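Local coordinates for protein Cg3027-pa (Drosophila melanogaster, PDB 2VHH) that probably hydrolyses N-carbamoyl-beta-alanine to beta-alanine, ammonia and carbon dioxide, a late step of pyrimidine degradation, as a homooctameric member of the carbon-nitrogen hydrolase superfamily, at residues Y58-R63 / S326-L331; R71-G76 / V341-N346; I115-E120 / V285-V290; P267-E272 / S317-A322. All blocks are in the same frame, centred on the assembly; numbering follows the deposited sequence.

Interaction 1: Y58-R63 / S326-L331; sequences YRFTAR and SRTPSL
Tyr58 meets Thr328 and Pro329 along its whole length. Its CB lies 3.5 Å from Thr328 OG1; one bond further out, CG is near both that oxygen and Pro329 CD, which lie on the same side of it, while CD1 packs against the Thr328 methyl, CG2, at 3.6 Å. Over the ring itself the proline takes over. Pro329 CD stands over the centre of one face, 3.6 Å from the centroid and 14° off the normal, a CH-pi contact, and Pro329 CG reaches the phenol tip, 3.5 Å from Tyr58 OH. With CG beside the backbone N and anti to the carbonyl carbon (chi1 -59°), the ring leans over toward the proline.

Phe60 uses its rim instead: CE2 approaches Ser326 OG, itself bonded to Asp324, and CZ meets Arg327 CA at 3.8 Å. Arg327 stiffens its own loop by gripping Thr328 O side-on with NE (2.7 Å) and NH2 (2.8 Å). This is a worked case of a loop covering a strand, outermost in its sheet within this chain, through side chains, without a hydrogen bond between the segments. Strand 54-59 pairs through its backbone with strand 337-344, whereas Arg327 reaches away to helix 266-280.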
loop_
_atom_site.group_PDB
_atom_site.type_symbol
_atom_site.label_atom_id
_atom_site.label_comp_id
_atom_site.label_asym_id
_atom_site.label_seq_id
_atom_site.Cartn_x
_atom_site.Cartn_y
_atom_site.Cartn_z
ATOM N N TYR C 58 -32.235 -30.529 27.344
ATOM C CA TYR C 58 -32.367 -30.701 25.899
ATOM C C TYR C 58 -31.092 -31.282 25.321
ATOM O O TYR C 58 -30.026 -31.219 25.932
ATOM C CB TYR C 58 -32.717 -29.389 25.213
ATOM C CG TYR C 58 -33.992 -28.790 25.721
ATOM C CD1 TYR C 58 -33.971 -27.708 26.597
ATOM C CD2 TYR C 58 -35.228 -29.314 25.344
ATOM C CE1 TYR C 58 -35.146 -27.147 27.073
ATOM C CE2 TYR C 58 -36.412 -28.768 25.819
ATOM C CZ TYR C 58 -36.364 -27.684 26.686
ATOM O OH TYR C 58 -37.540 -27.129 27.153
ATOM N N ARG C 59 -31.214 -31.863 24.138
ATOM C CA ARG C 59 -30.095 -32.534 23.511
ATOM C C ARG C 59 -29.851 -32.054 22.090
ATOM O O ARG C 59 -30.786 -31.885 21.295
ATOM C CB ARG C 59 -30.292 -34.052 23.525
ATOM C CG ARG C 59 -29.065 -34.822 23.039
ATOM C CD ARG C 59 -29.081 -36.268 23.480
ATOM N NE ARG C 59 -30.245 -36.965 22.946
ATOM C CZ ARG C 59 -30.264 -37.631 21.792
ATOM N NH1 ARG C 59 -31.387 -38.229 21.386
ATOM N NH2 ARG C 59 -29.162 -37.704 21.045
ATOM N N PHE C 60 -28.579 -31.825 21.798
ATOM C CA PHE C 60 -28.120 -31.602 20.441
ATOM C C PHE C 60 -27.190 -32.724 20.068
ATOM O O PHE C 60 -26.508 -33.293 20.923
ATOM C CB PHE C 60 -27.424 -30.249 20.299
ATOM C CG PHE C 60 -28.367 -29.098 20.315
ATOM C CD1 PHE C 60 -28.533 -28.343 21.458
ATOM C CD2 PHE C 60 -29.122 -28.795 19.198
ATOM C CE1 PHE C 60 -29.426 -27.289 21.482
ATOM C CE2 PHE C 60 -30.016 -27.738 19.212
ATOM C CZ PHE C 60 -30.168 -26.983 20.351
ATOM N N THR C 61 -27.163 -33.036 18.781
ATOM C CA THR C 61 -26.411 -34.176 18.302
ATOM C C THR C 61 -25.604 -33.852 17.030
ATOM O O THR C 61 -25.796 -32.810 16.407
ATOM C CB THR C 61 -27.353 -35.381 18.115
ATOM O OG1 THR C 61 -26.621 -36.580 18.365
ATOM C CG2 THR C 61 -28.003 -35.406 16.703
ATOM N N ALA C 62 -24.684 -34.734 16.671
ATOM C CA ALA C 62 -23.923 -34.585 15.447
ATOM C C ALA C 62 -23.912 -35.912 14.698
ATOM O O ALA C 62 -24.363 -36.924 15.223
ATOM C CB ALA C 62 -22.512 -34.127 15.757
ATOM N N ARG C 63 -23.413 -35.919 13.469
ATOM C CA ARG C 63 -23.296 -37.183 12.770
ATOM C C ARG C 63 -22.049 -37.904 13.255
ATOM O O ARG C 63 -21.138 -37.289 13.807
ATOM C CB ARG C 63 -23.388 -37.030 11.250
ATOM C CG ARG C 63 -22.107 -36.680 10.523
ATOM C CD ARG C 63 -22.380 -36.111 9.115
ATOM N NE ARG C 63 -23.531 -36.729 8.434
ATOM C CZ ARG C 63 -24.709 -36.131 8.232
ATOM N NH1 ARG C 63 -24.917 -34.890 8.662
ATOM N NH2 ARG C 63 -25.687 -36.776 7.601
ATOM N N SER C 326 -30.434 -24.580 14.721
ATOM C CA SER C 326 -31.430 -25.033 15.682
ATOM C C SER C 326 -31.145 -24.421 17.050
ATOM O O SER C 326 -30.053 -23.897 17.293
ATOM C CB SER C 326 -31.446 -26.548 15.761
ATOM O OG SER C 326 -30.138 -27.030 15.968
ATOM N N ARG C 327 -32.144 -24.466 17.931
ATOM C CA ARG C 327 -32.038 -23.869 19.253
ATOM C C ARG C 327 -33.028 -24.482 20.226
ATOM O O ARG C 327 -34.079 -24.987 19.847
ATOM C CB ARG C 327 -32.254 -22.351 19.201
ATOM C CG ARG C 327 -33.598 -21.929 18.615
ATOM C CD ARG C 327 -34.095 -20.618 19.193
ATOM N NE ARG C 327 -34.595 -20.786 20.551
ATOM C CZ ARG C 327 -34.987 -19.791 21.346
ATOM N NH1 ARG C 327 -34.935 -18.531 20.924
ATOM N NH2 ARG C 327 -35.428 -20.062 22.572
ATOM N N THR C 328 -32.667 -24.402 21.494
ATOM C CA THR C 328 -33.459 -24.852 22.614
ATOM C C THR C 328 -34.673 -23.927 22.857
ATOM O O THR C 328 -34.657 -22.767 22.448
ATOM C CB THR C 328 -32.504 -24.880 23.803
ATOM O OG1 THR C 328 -31.940 -26.188 23.908
ATOM C CG2 THR C 328 -33.165 -24.484 25.090
ATOM N N PRO C 329 -35.747 -24.441 23.486
ATOM C CA PRO C 329 -36.771 -23.527 24.025
ATOM C C PRO C 329 -36.218 -22.702 25.176
ATOM O O PRO C 329 -35.384 -23.188 25.926
ATOM C CB PRO C 329 -37.852 -24.465 24.566
ATOM C CG PRO C 329 -37.573 -25.789 23.972
ATOM C CD PRO C 329 -36.103 -25.852 23.705
ATOM N N SER C 330 -36.691 -21.472 25.325
ATOM C CA SER C 330 -36.249 -20.601 26.408
ATOM C C SER C 330 -36.694 -21.074 27.775
ATOM O O SER C 330 -37.752 -21.694 27.899
ATOM C CB SER C 330 -36.791 -19.201 26.183
ATOM O OG SER C 330 -35.943 -18.474 25.314
ATOM N N LEU C 331 -35.902 -20.771 28.804
ATOM C CA LEU C 331 -36.368 -20.922 30.182
ATOM C C LEU C 331 -37.457 -19.887 30.480
ATOM O O LEU C 331 -37.800 -19.064 29.626
ATOM C CB LEU C 331 -35.221 -20.789 31.174
ATOM C CG LEU C 331 -34.242 -21.951 31.334
ATOM C CD1 LEU C 331 -33.241 -21.600 32.407
ATOM C CD2 LEU C 331 -34.946 -23.232 31.685
#

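Interaction 2: R71-G76 / V341-N346; sequences RIVRVG and VELDLN
Arg71 holds Asn346 with a straight hydrogen bond, NE to OD1 at 2.6 Å and 168°, the oxygen lying in the guanidinium plane and the nitrogen in the amide plane. The two flat groups are nearly coplanar, 15° apart, and NH2 makes a salt bridge to Glu252. The backbone of Arg71 is tied down as well: its N donates to Asp344 OD1 from above the carboxylate plane (2.7 Å), and its O accepts from Leu345 N (2.9 Å). Further along, Arg74 NH2 and Glu342 OE1 form a salt bridge whose hydrogen-bond geometry is weak, while Arg74 NE turns to Ala111 O.

Through these polar contacts runs an antiparallel ladder, with Val73 and Leu343 exchanging two bonds and Val75 and Val341 two more. Ile72 CG2 crosses the Glu342 side chain at an oblique angle, 3.7 Å from CD. On the other face, Val75 CG2 and Val341 CG1 sit side by side at 3.5 Å; beyond the strand's end Leu345 CD1 touches Val73 CG2 at 3.8 Å. The pairing illustrates a division of labour: Arg74, Glu342 and Asp344 share one face with Ile72, while Val73, Val75, Val341 and Leu343 line the other, wholly aliphatic one, and polar atoms find partners across the pair or nearby.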
loop_
_atom_site.group_PDB
_atom_site.type_symbol
_atom_site.label_atom_id
_atom_site.label_comp_id
_atom_site.label_asym_id
_atom_site.label_seq_id
_atom_site.Cartn_x
_atom_site.Cartn_y
_atom_site.Cartn_z
ATOM N N ARG C 71 -17.642 -36.133 20.889
ATOM C CA ARG C 71 -17.182 -35.279 21.982
ATOM C C ARG C 71 -18.387 -34.702 22.723
ATOM O O ARG C 71 -18.755 -33.539 22.538
ATOM C CB ARG C 71 -16.255 -34.177 21.448
ATOM C CG ARG C 71 -14.764 -34.527 21.517
ATOM C CD ARG C 71 -13.966 -34.091 20.273
ATOM N NE ARG C 71 -14.514 -32.911 19.592
ATOM C CZ ARG C 71 -14.182 -31.646 19.847
ATOM N NH1 ARG C 71 -13.293 -31.333 20.785
ATOM N NH2 ARG C 71 -14.757 -30.683 19.160
ATOM N N ILE C 72 -19.015 -35.528 23.556
ATOM C CA ILE C 72 -20.273 -35.138 24.196
ATOM C C ILE C 72 -20.030 -34.427 25.516
ATOM O O ILE C 72 -19.213 -34.852 26.331
ATOM C CB ILE C 72 -21.289 -36.301 24.289
ATOM C CG1 ILE C 72 -21.697 -36.723 22.871
ATOM C CG2 ILE C 72 -22.530 -35.880 25.071
ATOM C CD1 ILE C 72 -22.303 -38.119 22.750
ATOM N N VAL C 73 -20.741 -33.317 25.687
ATOM C CA VAL C 73 -20.497 -32.359 26.753
ATOM C C VAL C 73 -21.834 -31.840 27.267
ATOM O O VAL C 73 -22.769 -31.653 26.490
ATOM C CB VAL C 73 -19.550 -31.211 26.247
ATOM C CG1 VAL C 73 -19.892 -29.846 26.826
ATOM C CG2 VAL C 73 -18.102 -31.559 26.529
ATOM N N ARG C 74 -21.924 -31.629 28.576
ATOM C CA ARG C 74 -23.148 -31.157 29.211
ATOM C C ARG C 74 -22.926 -29.772 29.826
ATOM O O ARG C 74 -22.042 -29.609 30.667
ATOM C CB ARG C 74 -23.533 -32.157 30.300
ATOM C CG ARG C 74 -24.986 -32.570 30.306
ATOM C CD ARG C 74 -25.092 -34.089 30.244
ATOM N NE ARG C 74 -26.279 -34.592 30.926
ATOM C CZ ARG C 74 -26.915 -35.716 30.604
ATOM N NH1 ARG C 74 -27.987 -36.085 31.296
ATOM N NH2 ARG C 74 -26.492 -36.470 29.594
ATOM N N VAL C 75 -23.707 -28.779 29.407
ATOM C CA VAL C 75 -23.578 -27.437 29.964
ATOM C C VAL C 75 -24.813 -27.046 30.773
ATOM O O VAL C 75 -25.940 -27.379 30.405
ATOM C CB VAL C 75 -23.208 -26.360 28.885
ATOM C CG1 VAL C 75 -22.297 -26.947 27.815
ATOM C CG2 VAL C 75 -24.439 -25.733 28.249
ATOM N N GLY C 76 -24.584 -26.365 31.891
ATOM C CA GLY C 76 -25.655 -25.882 32.751
ATOM C C GLY C 76 -25.640 -24.367 32.781
ATOM O O GLY C 76 -24.651 -23.747 33.197
ATOM N N VAL C 341 -28.131 -28.797 28.899
ATOM C CA VAL C 341 -28.157 -29.199 27.499
ATOM C C VAL C 341 -26.942 -30.062 27.171
ATOM O O VAL C 341 -25.805 -29.686 27.427
ATOM C CB VAL C 341 -28.310 -27.984 26.532
ATOM C CG1 VAL C 341 -27.514 -26.826 27.022
ATOM C CG2 VAL C 341 -27.886 -28.337 25.121
ATOM N N GLU C 342 -27.214 -31.242 26.633
ATOM C CA GLU C 342 -26.183 -32.141 26.155
ATOM C C GLU C 342 -25.887 -31.837 24.677
ATOM O O GLU C 342 -26.808 -31.640 23.881
ATOM C CB GLU C 342 -26.655 -33.582 26.357
ATOM C CG GLU C 342 -26.055 -34.601 25.415
ATOM C CD GLU C 342 -26.071 -36.012 25.979
ATOM O OE1 GLU C 342 -25.753 -36.175 27.181
ATOM O OE2 GLU C 342 -26.380 -36.958 25.216
ATOM N N LEU C 343 -24.607 -31.792 24.317
ATOM C CA LEU C 343 -24.233 -31.494 22.942
ATOM C C LEU C 343 -22.983 -32.256 22.503
ATOM O O LEU C 343 -22.141 -32.600 23.331
ATOM C CB LEU C 343 -24.074 -29.972 22.750
ATOM C CG LEU C 343 -23.036 -29.189 23.561
ATOM C CD1 LEU C 343 -21.729 -29.123 22.809
ATOM C CD2 LEU C 343 -23.527 -27.793 23.829
ATOM N N ASP C 344 -22.886 -32.535 21.204
ATOM C CA ASP C 344 -21.677 -33.125 20.635
ATOM C C ASP C 344 -20.917 -32.017 19.932
ATOM O O ASP C 344 -21.372 -31.483 18.918
ATOM C CB ASP C 344 -22.017 -34.258 19.666
ATOM C CG ASP C 344 -20.803 -35.104 19.277
ATOM O OD1 ASP C 344 -19.648 -34.760 19.623
ATOM O OD2 ASP C 344 -21.022 -36.135 18.602
ATOM N N LEU C 345 -19.763 -31.672 20.489
ATOM C CA LEU C 345 -18.968 -30.560 20.000
ATOM C C LEU C 345 -18.502 -30.756 18.555
ATOM O O LEU C 345 -17.970 -29.835 17.927
ATOM C CB LEU C 345 -17.770 -30.322 20.920
ATOM C CG LEU C 345 -18.021 -29.591 22.243
ATOM C CD1 LEU C 345 -16.931 -29.921 23.264
ATOM C CD2 LEU C 345 -18.127 -28.079 22.028
ATOM N N ASN C 346 -18.713 -31.955 18.030
ATOM C CA ASN C 346 -18.313 -32.270 16.672
ATOM C C ASN C 346 -19.205 -31.635 15.619
ATOM O O ASN C 346 -18.819 -31.564 14.451
ATOM C CB ASN C 346 -18.223 -33.781 16.472
ATOM C CG ASN C 346 -17.049 -34.378 17.200
ATOM O OD1 ASN C 346 -16.219 -33.652 17.753
ATOM N ND2 ASN C 346 -16.968 -35.706 17.213
#

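Interaction 3: I115-E120 / V285-V290; sequences IVCTQE and VPINRV
The backbones of Gln119 and Ile287 approach to 5.4 Å between CA atoms, and the chain directions there, 117 to 120 against 287 to 290, diverge by 59°, so side chains rather than paired strands make the contact. Ile287 supplies the apolar part. Its CD1 pushes up to Cys117 SG at 3.5 Å and lies 3.6 Å from Thr118 O, and its CG2 faces Gln119 CB at 4.2 Å.

Gln119 then extends across Arg289. Its CG lies between the backbone N and the carbonyl carbon, and the extended chain beyond it brings the amide over the Arg289 CA and CB. Amide and guanidinium planes are 21° apart, with NE2 above one guanidinium face, displaced toward the rim. That amide nitrogen donates to Asn80 O, which helps to fix its rotation. At the guanidinium edge, Arg289 NH2 gives a hydrogen bond to Glu120 O (3.1 Å), in the plane of the carbonyl; the bend at chi3 (-73°) turns the group to that oxygen. NH1 makes a salt bridge to Glu293 and bonds Met124 O; with Glu120 O, the latter ties the arginine to the chain after Gln119.

Glu120 itself salt-bridges Lys197 and packs on Cys234, an assembly consistent with the Glu-Lys-Cys triad of carbon-nitrogen hydrolases. Cys117, which also packs on Phe255 of strand 253-258, meets Ile287 where the two sheets of the alpha-beta-beta-alpha sandwich characteristic of that family face each other, and Glu120 probably belongs to its active site.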
loop_
_atom_site.group_PDB
_atom_site.type_symbol
_atom_site.label_atom_id
_atom_site.label_comp_id
_atom_site.label_asym_id
_atom_site.label_seq_id
_atom_site.Cartn_x
_atom_site.Cartn_y
_atom_site.Cartn_z
ATOM N N ILE C 115 -19.766 -28.210 32.433
ATOM C CA ILE C 115 -19.537 -26.773 32.478
ATOM C C ILE C 115 -20.795 -26.151 33.064
ATOM O O ILE C 115 -21.905 -26.551 32.726
ATOM C CB ILE C 115 -19.316 -26.138 31.070
ATOM C CG1 ILE C 115 -18.282 -26.898 30.248
ATOM C CG2 ILE C 115 -18.866 -24.699 31.194
ATOM C CD1 ILE C 115 -18.517 -26.803 28.760
ATOM N N VAL C 116 -20.620 -25.166 33.933
ATOM C CA VAL C 116 -21.742 -24.378 34.423
ATOM C C VAL C 116 -21.402 -22.888 34.305
ATOM O O VAL C 116 -20.263 -22.478 34.548
ATOM C CB VAL C 116 -22.128 -24.784 35.871
ATOM C CG1 VAL C 116 -23.158 -23.837 36.462
ATOM C CG2 VAL C 116 -22.665 -26.209 35.895
ATOM N N CYS C 117 -22.386 -22.083 33.916
ATOM C CA CYS C 117 -22.169 -20.655 33.718
ATOM C C CYS C 117 -23.250 -19.807 34.360
ATOM O O CYS C 117 -24.408 -20.184 34.361
ATOM C CB CYS C 117 -22.107 -20.341 32.232
ATOM S SG CYS C 117 -21.852 -18.597 31.860
ATOM N N THR C 118 -22.862 -18.654 34.889
ATOM C CA THR C 118 -23.800 -17.709 35.493
ATOM C C THR C 118 -24.244 -16.588 34.542
ATOM O O THR C 118 -23.692 -16.399 33.464
ATOM C CB THR C 118 -23.196 -17.037 36.760
ATOM O OG1 THR C 118 -22.231 -16.045 36.372
ATOM C CG2 THR C 118 -22.564 -18.079 37.713
ATOM N N GLN C 119 -25.249 -15.839 34.967
ATOM C CA GLN C 119 -25.640 -14.606 34.299
ATOM C C GLN C 119 -24.603 -13.524 34.643
ATOM O O GLN C 119 -23.655 -13.779 35.411
ATOM C CB GLN C 119 -27.029 -14.196 34.784
ATOM C CG GLN C 119 -27.136 -14.133 36.320
ATOM C CD GLN C 119 -28.562 -14.123 36.824
ATOM O OE1 GLN C 119 -29.465 -14.594 36.140
ATOM N NE2 GLN C 119 -28.772 -13.595 38.028
ATOM N N GLU C 120 -24.780 -12.323 34.092
ATOM C CA GLU C 120 -23.858 -11.213 34.358
ATOM C C GLU C 120 -23.984 -10.701 35.783
ATOM O O GLU C 120 -25.090 -10.609 36.318
ATOM C CB GLU C 120 -24.071 -10.060 33.375
ATOM C CG GLU C 120 -22.960 -9.015 33.425
ATOM C CD GLU C 120 -23.289 -7.755 32.641
ATOM O OE1 GLU C 120 -24.477 -7.523 32.327
ATOM O OE2 GLU C 120 -22.360 -6.980 32.340
ATOM N N VAL C 285 -24.641 -19.621 24.220
ATOM C CA VAL C 285 -25.415 -19.803 25.468
ATOM C C VAL C 285 -25.785 -18.470 26.123
ATOM O O VAL C 285 -25.109 -18.016 27.046
ATOM C CB VAL C 285 -24.678 -20.709 26.495
ATOM C CG1 VAL C 285 -25.619 -21.091 27.655
ATOM C CG2 VAL C 285 -24.091 -21.957 25.817
ATOM N N PRO C 286 -26.839 -17.819 25.623
ATOM C CA PRO C 286 -27.315 -16.583 26.232
ATOM C C PRO C 286 -28.094 -16.806 27.532
ATOM O O PRO C 286 -29.132 -17.454 27.523
ATOM C CB PRO C 286 -28.231 -16.007 25.158
ATOM C CG PRO C 286 -28.724 -17.209 24.416
ATOM C CD PRO C 286 -27.600 -18.176 24.415
ATOM N N ILE C 287 -27.593 -16.259 28.637
ATOM C CA ILE C 287 -28.254 -16.370 29.941
ATOM C C ILE C 287 -28.659 -14.984 30.434
ATOM O O ILE C 287 -27.836 -14.061 30.450
ATOM C CB ILE C 287 -27.318 -17.006 30.983
ATOM C CG1 ILE C 287 -26.596 -18.212 30.387
ATOM C CG2 ILE C 287 -28.085 -17.375 32.239
ATOM C CD1 ILE C 287 -25.305 -18.557 31.094
ATOM N N ASN C 288 -29.912 -14.831 30.840
ATOM C CA ASN C 288 -30.363 -13.565 31.385
ATOM C C ASN C 288 -30.882 -13.677 32.811
ATOM O O ASN C 288 -31.490 -14.675 33.191
ATOM C CB ASN C 288 -31.422 -12.919 30.493
ATOM C CG ASN C 288 -31.704 -11.469 30.872
ATOM O OD1 ASN C 288 -30.845 -10.786 31.436
ATOM N ND2 ASN C 288 -32.906 -10.997 30.576
ATOM N N ARG C 289 -30.623 -12.630 33.587
ATOM C CA ARG C 289 -31.151 -12.442 34.937
ATOM C C ARG C 289 -32.680 -12.513 34.945
ATOM O O ARG C 289 -33.324 -12.391 33.900
ATOM C CB ARG C 289 -30.658 -11.079 35.432
ATOM C CG ARG C 289 -30.996 -10.668 36.834
ATOM C CD ARG C 289 -30.380 -9.312 37.093
ATOM N NE ARG C 289 -28.930 -9.408 37.254
ATOM C CZ ARG C 289 -28.286 -9.280 38.412
ATOM N NH1 ARG C 289 -28.960 -9.035 39.530
ATOM N NH2 ARG C 289 -26.965 -9.384 38.446
ATOM N N VAL C 290 -33.260 -12.707 36.124
ATOM C CA VAL C 290 -34.704 -12.800 36.240
ATOM C C VAL C 290 -35.207 -11.981 37.428
ATOM O O VAL C 290 -34.462 -11.726 38.372
ATOM C CB VAL C 290 -35.135 -14.284 36.291
ATOM C CG1 VAL C 290 -35.603 -14.720 37.677
ATOM C CG2 VAL C 290 -36.184 -14.544 35.250
#

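Interaction 4: P267-E272 / S317-A322; sequences PLWSIE and SSYVAA
Trp269 has its CG anti to the backbone N (chi1 -169°), which swings the indole off the helix toward Ser317, while Tyr319 takes the opposite course: its CG sits between its own N and carbonyl carbon (chi1 63°) and the phenol runs back to the helix. The two side chains therefore run antiparallel to each other, each ending on the other segment's backbone.

Trp269 NE1 donates to Ser317 O at 3.0 Å; the oxygen lies near the indole plane, but the nitrogen sits well above the carbonyl plane. Tyr319 OH donates to Trp269 O at 2.7 Å, in that carbonyl's plane and on a lone pair. Between the two bonds the rings form an offset edge-to-face pair, planes 80° apart, the edge of Tyr319 turned to the face of the Trp269 five-membered ring, with Tyr319 CE1 at 3.6 Å from Trp269 CD1.

Around this pair, Tyr315 meets the indole edge-to-face and Arg327 makes a cation-pi contact with the phenol, whereas Leu268 and Ile271 of the same helix pack on a neighbouring subunit. As an example of reciprocal bonding, the contact spends each aromatic donor on a main-chain oxygen, so that two buried polar groups are satisfied without any charged partner between the segments.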
loop_
_atom_site.group_PDB
_atom_site.type_symbol
_atom_site.label_atom_id
_atom_site.label_comp_id
_atom_site.label_asym_id
_atom_site.label_seq_id
_atom_site.Cartn_x
_atom_site.Cartn_y
_atom_site.Cartn_z
ATOM N N PRO C 267 -37.430 -8.284 21.987
ATOM C CA PRO C 267 -37.468 -8.834 20.630
ATOM C C PRO C 267 -36.097 -9.270 20.113
ATOM O O PRO C 267 -36.008 -10.234 19.355
ATOM C CB PRO C 267 -37.982 -7.660 19.794
ATOM C CG PRO C 267 -38.766 -6.854 20.726
ATOM C CD PRO C 267 -38.044 -6.944 22.031
ATOM N N LEU C 268 -35.044 -8.577 20.533
ATOM C CA LEU C 268 -33.695 -8.876 20.076
ATOM C C LEU C 268 -33.134 -10.167 20.691
ATOM O O LEU C 268 -32.293 -10.836 20.082
ATOM C CB LEU C 268 -32.725 -7.703 20.326
ATOM C CG LEU C 268 -33.142 -6.229 20.308
ATOM C CD1 LEU C 268 -31.906 -5.370 20.438
ATOM C CD2 LEU C 268 -33.938 -5.821 19.088
ATOM N N TRP C 269 -33.605 -10.513 21.886
ATOM C CA TRP C 269 -33.066 -11.654 22.640
ATOM C C TRP C 269 -32.983 -12.945 21.837
ATOM O O TRP C 269 -31.981 -13.644 21.898
ATOM C CB TRP C 269 -33.865 -11.892 23.928
ATOM C CG TRP C 269 -33.206 -12.874 24.844
ATOM C CD1 TRP C 269 -33.632 -14.144 25.142
ATOM C CD2 TRP C 269 -31.990 -12.678 25.575
ATOM N NE1 TRP C 269 -32.755 -14.745 26.014
ATOM C CE2 TRP C 269 -31.740 -13.868 26.298
ATOM C CE3 TRP C 269 -31.087 -11.613 25.690
ATOM C CZ2 TRP C 269 -30.620 -14.022 27.122
ATOM C CZ3 TRP C 269 -29.977 -11.767 26.509
ATOM C CH2 TRP C 269 -29.755 -12.964 27.222
ATOM N N SER C 270 -34.033 -13.242 21.081
ATOM C CA SER C 270 -34.103 -14.460 20.273
ATOM C C SER C 270 -33.283 -14.373 18.976
ATOM O O SER C 270 -33.098 -15.373 18.276
ATOM C CB SER C 270 -35.566 -14.791 19.945
ATOM O OG SER C 270 -36.218 -13.688 19.322
ATOM N N ILE C 271 -32.782 -13.181 18.670
ATOM C CA ILE C 271 -32.173 -12.911 17.380
ATOM C C ILE C 271 -30.654 -12.941 17.433
ATOM O O ILE C 271 -30.014 -13.659 16.667
ATOM C CB ILE C 271 -32.633 -11.543 16.834
ATOM C CG1 ILE C 271 -34.171 -11.450 16.791
ATOM C CG2 ILE C 271 -31.990 -11.242 15.486
ATOM C CD1 ILE C 271 -34.864 -12.372 15.798
ATOM N N GLU C 272 -30.074 -12.167 18.335
ATOM C CA GLU C 272 -28.631 -11.915 18.291
ATOM C C GLU C 272 -27.739 -13.118 18.641
ATOM O O GLU C 272 -26.831 -13.459 17.882
ATOM C CB GLU C 272 -28.270 -10.677 19.116
ATOM C CG GLU C 272 -28.951 -9.403 18.602
ATOM C CD GLU C 272 -28.906 -8.234 19.593
ATOM O OE1 GLU C 272 -28.288 -7.200 19.246
ATOM O OE2 GLU C 272 -29.491 -8.349 20.709
ATOM N N SER C 317 -35.435 -16.096 30.156
ATOM C CA SER C 317 -35.536 -16.705 28.811
ATOM C C SER C 317 -34.224 -17.231 28.246
ATOM O O SER C 317 -34.020 -17.242 27.029
ATOM C CB SER C 317 -36.177 -15.756 27.801
ATOM O OG SER C 317 -37.353 -15.170 28.312
ATOM N N SER C 318 -33.333 -17.671 29.127
ATOM C CA SER C 318 -32.065 -18.248 28.700
ATOM C C SER C 318 -32.294 -19.440 27.774
ATOM O O SER C 318 -33.245 -20.212 27.962
ATOM C CB SER C 318 -31.246 -18.693 29.909
ATOM O OG SER C 318 -31.170 -17.657 30.860
ATOM N N TYR C 319 -31.426 -19.583 26.776
ATOM C CA TYR C 319 -31.513 -20.704 25.847
ATOM C C TYR C 319 -30.149 -21.088 25.315
ATOM O O TYR C 319 -29.143 -20.524 25.721
ATOM C CB TYR C 319 -32.511 -20.432 24.715
ATOM C CG TYR C 319 -32.168 -19.277 23.804
ATOM C CD1 TYR C 319 -32.413 -17.954 24.183
ATOM C CD2 TYR C 319 -31.647 -19.507 22.542
ATOM C CE1 TYR C 319 -32.114 -16.900 23.329
ATOM C CE2 TYR C 319 -31.346 -18.473 21.696
ATOM C CZ TYR C 319 -31.578 -17.176 22.090
ATOM O OH TYR C 319 -31.260 -16.163 21.221
ATOM N N VAL C 320 -30.110 -22.074 24.435
ATOM C CA VAL C 320 -28.871 -22.472 23.795
ATOM C C VAL C 320 -29.146 -22.570 22.300
ATOM O O VAL C 320 -30.103 -23.224 21.886
ATOM C CB VAL C 320 -28.332 -23.826 24.372
ATOM C CG1 VAL C 320 -27.345 -24.478 23.433
ATOM C CG2 VAL C 320 -27.697 -23.618 25.715
ATOM N N ALA C 321 -28.325 -21.893 21.500
ATOM C CA ALA C 321 -28.403 -21.972 20.038
ATOM C C ALA C 321 -27.278 -22.848 19.516
ATOM O O ALA C 321 -26.147 -22.759 19.993
ATOM C CB ALA C 321 -28.329 -20.590 19.422
ATOM N N ALA C 322 -27.600 -23.707 18.554
ATOM C CA ALA C 322 -26.625 -24.603 17.926
ATOM C C ALA C 322 -26.164 -24.086 16.559
ATOM O O ALA C 322 -26.909 -23.383 15.856
ATOM C CB ALA C 322 -27.205 -25.984 17.785
#

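In the fold
Interactions 1, 2 and 3 all reach the seven-stranded sheet: strands 54-59, 337-344, 72-79 and 115-118 lie there in that order. Interactions 1 and 2 meet at Glu342, which bonds both Tyr58 and Phe60 through its backbone, their centres about 10 Å apart. Interaction 3, its centre about 16 Å from theirs, carries the path to strand 283-295 of the second sheet. Interaction 4, its centre about 12 Å from those of 1 and 3, joins helix 266-280 to the loop after strand 308-315. Along the chain 1 and 2 cross, as do 3 and 4, and the second pair lies inside the loops closed by the first, so sequence-distant segments close one compact sandwich around the central interaction 3.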